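Local coordinates for putative uncharacterized protein (Methanosarcina barkeri str. Fusaro, PDB 3P43) that probably acts as a manganese-dependent phosphoesterase of the LigD 3'-phosphoesterase DNA repair family, built on a beta barrel, at residues L110-E114 against E115-V119. Residues are numbered along the deposited sequence; the frame is centred on the assembly and turned at random.
Sequences LLKRE and EREIV
K112 and R113 pair with V119 and I118 at the tip of a beta hairpin, where strand 98-114 turns back into strand 117-123 at the surface of the barrel. E114 and E117 close the type I turn with a reciprocal pair of bonds, E114 N to E117 O (2.7 Å) and E117 N to E114 O. On the face shared by K112, E114 and E117, the lysine has CG anti to the backbone N (chi1 177°) and runs straight as far as CE, which passes 3.2 Å from E117 OE1. A bend at chi4 then turns NZ into a weak salt bridge with E114 OE2 (3.4 Å), beside the two carboxylates; K112 NZ stays 4.1 Å from E117 OE1, beyond a salt bridge. E114 OE1 and E117 OE1 lie 4.2 Å apart, like charges that the lysine may offset. A leucine in place of E117 would probably leave the K112 ammonium without one of its two nearby negative charges. On the other face, I118 CD1 lies 4.2 Å from R113 NE, and I118 packs on L48, M50 and W57. At the far end V119 O accepts from L111 N (2.8 Å) and K112 N (3.2 Å), and V119 CG1 touches L111 CD1. Two residues facing one make a classic beta bulge, here set into an antiparallel two-residue beta hairpin.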
loop_
_atom_site.group_PDB
_atom_site.type_symbol
_atom_site.label_atom_id
_atom_site.label_comp_id
_atom_site.label_asym_id
_atom_site.label_seq_id
_atom_site.Cartn_x
_atom_site.Cartn_y
_atom_site.Cartn_z
ATOM N N LEU A 110 -8.442 -10.005 5.772
ATOM C CA LEU A 110 -7.845 -10.613 4.592
ATOM C C LEU A 110 -8.798 -11.641 4.007
ATOM O O LEU A 110 -9.139 -12.620 4.663
ATOM C CB LEU A 110 -6.512 -11.274 4.940
ATOM C CG LEU A 110 -5.767 -11.982 3.808
ATOM C CD1 LEU A 110 -5.213 -10.970 2.813
ATOM C CD2 LEU A 110 -4.650 -12.860 4.364
ATOM N N LEU A 111 -9.227 -11.413 2.770
ATOM C CA LEU A 111 -10.223 -12.267 2.142
ATOM C C LEU A 111 -9.572 -13.388 1.353
ATOM O O LEU A 111 -10.097 -14.493 1.286
ATOM C CB LEU A 111 -11.137 -11.446 1.227
ATOM C CG LEU A 111 -11.828 -10.273 1.926
ATOM C CD1 LEU A 111 -12.762 -9.559 0.969
ATOM C CD2 LEU A 111 -12.577 -10.756 3.165
ATOM N N LYS A 112 -8.416 -13.098 0.773
ATOM C CA LYS A 112 -7.754 -14.029 -0.125
ATOM C C LYS A 112 -6.304 -13.607 -0.296
ATOM O O LYS A 112 -5.998 -12.414 -0.336
ATOM C CB LYS A 112 -8.467 -14.028 -1.483
ATOM C CG LYS A 112 -7.846 -14.917 -2.554
ATOM C CD LYS A 112 -8.559 -14.717 -3.892
ATOM C CE LYS A 112 -7.895 -15.487 -5.027
ATOM N NZ LYS A 112 -8.514 -16.822 -5.252
ATOM N N ARG A 113 -5.410 -14.582 -0.373
ATOM C CA ARG A 113 -4.016 -14.291 -0.674
ATOM C C ARG A 113 -3.358 -15.447 -1.385
ATOM O O ARG A 113 -3.379 -16.585 -0.912
ATOM C CB ARG A 113 -3.207 -13.942 0.577
ATOM C CG ARG A 113 -1.716 -13.846 0.282
ATOM C CD ARG A 113 -0.950 -13.047 1.319
ATOM N NE ARG A 113 0.441 -12.865 0.912
ATOM C CZ ARG A 113 1.469 -12.781 1.753
ATOM N NH1 ARG A 113 1.267 -12.866 3.059
ATOM N NH2 ARG A 113 2.701 -12.623 1.286
ATOM N N GLU A 114 -2.766 -15.140 -2.529
ATOM C CA GLU A 114 -2.023 -16.113 -3.302
ATOM C C GLU A 114 -0.820 -15.384 -3.864
ATOM O O GLU A 114 -0.717 -14.169 -3.726
ATOM C CB GLU A 114 -2.906 -16.696 -4.415
ATOM C CG GLU A 114 -4.013 -17.604 -3.887
ATOM C CD GLU A 114 -5.029 -18.006 -4.947
ATOM O OE1 GLU A 114 -5.012 -17.425 -6.058
ATOM O OE2 GLU A 114 -5.854 -18.903 -4.654
ATOM N N GLU A 115 0.100 -16.120 -4.475
ATOM C CA GLU A 115 1.321 -15.519 -4.996
ATOM C C GLU A 115 1.039 -14.261 -5.836
ATOM O O GLU A 115 1.702 -13.232 -5.669
ATOM C CB GLU A 115 2.120 -16.552 -5.798
ATOM C CG GLU A 115 3.344 -16.010 -6.526
ATOM C CD GLU A 115 4.467 -15.573 -5.597
ATOM O OE1 GLU A 115 4.308 -15.670 -4.360
ATOM O OE2 GLU A 115 5.518 -15.130 -6.115
ATOM N N ARG A 116 0.041 -14.335 -6.714
ATOM C CA ARG A 116 -0.246 -13.233 -7.633
ATOM C C ARG A 116 -1.524 -12.455 -7.341
ATOM O O ARG A 116 -1.985 -11.684 -8.183
ATOM C CB ARG A 116 -0.321 -13.739 -9.074
ATOM C CG ARG A 116 1.019 -14.001 -9.734
ATOM C CD ARG A 116 0.843 -14.097 -11.246
ATOM N NE ARG A 116 -0.376 -14.814 -11.594
ATOM C CZ ARG A 116 -1.497 -14.239 -12.018
ATOM N NH1 ARG A 116 -1.560 -12.923 -12.171
ATOM N NH2 ARG A 116 -2.554 -14.991 -12.304
ATOM N N GLU A 117 -2.106 -12.644 -6.165
ATOM C CA GLU A 117 -3.371 -11.990 -5.884
ATOM C C GLU A 117 -3.610 -11.805 -4.401
ATOM O O GLU A 117 -3.350 -12.705 -3.602
ATOM C CB GLU A 117 -4.536 -12.754 -6.522
ATOM C CG GLU A 117 -5.879 -12.040 -6.399
ATOM C CD GLU A 117 -7.017 -12.792 -7.082
ATOM O OE1 GLU A 117 -6.779 -13.901 -7.610
ATOM O OE2 GLU A 117 -8.154 -12.272 -7.089
ATOM N N ILE A 118 -4.089 -10.616 -4.048
ATOM C CA ILE A 118 -4.443 -10.289 -2.677
ATOM C C ILE A 118 -5.762 -9.528 -2.664
ATOM O O ILE A 118 -5.936 -8.555 -3.400
ATOM C CB ILE A 118 -3.341 -9.463 -1.989
ATOM C CG1 ILE A 118 -2.042 -10.275 -1.938
ATOM C CG2 ILE A 118 -3.778 -9.051 -0.593
ATOM C CD1 ILE A 118 -0.883 -9.575 -1.262
ATOM N N VAL A 119 -6.698 -9.992 -1.846
ATOM C CA VAL A 119 -7.984 -9.325 -1.702
ATOM C C VAL A 119 -8.225 -9.049 -0.227
ATOM O O VAL A 119 -8.143 -9.954 0.599
ATOM C CB VAL A 119 -9.137 -10.184 -2.247
ATOM C CG1 VAL A 119 -10.452 -9.395 -2.210
ATOM C CG2 VAL A 119 -8.829 -10.658 -3.657
#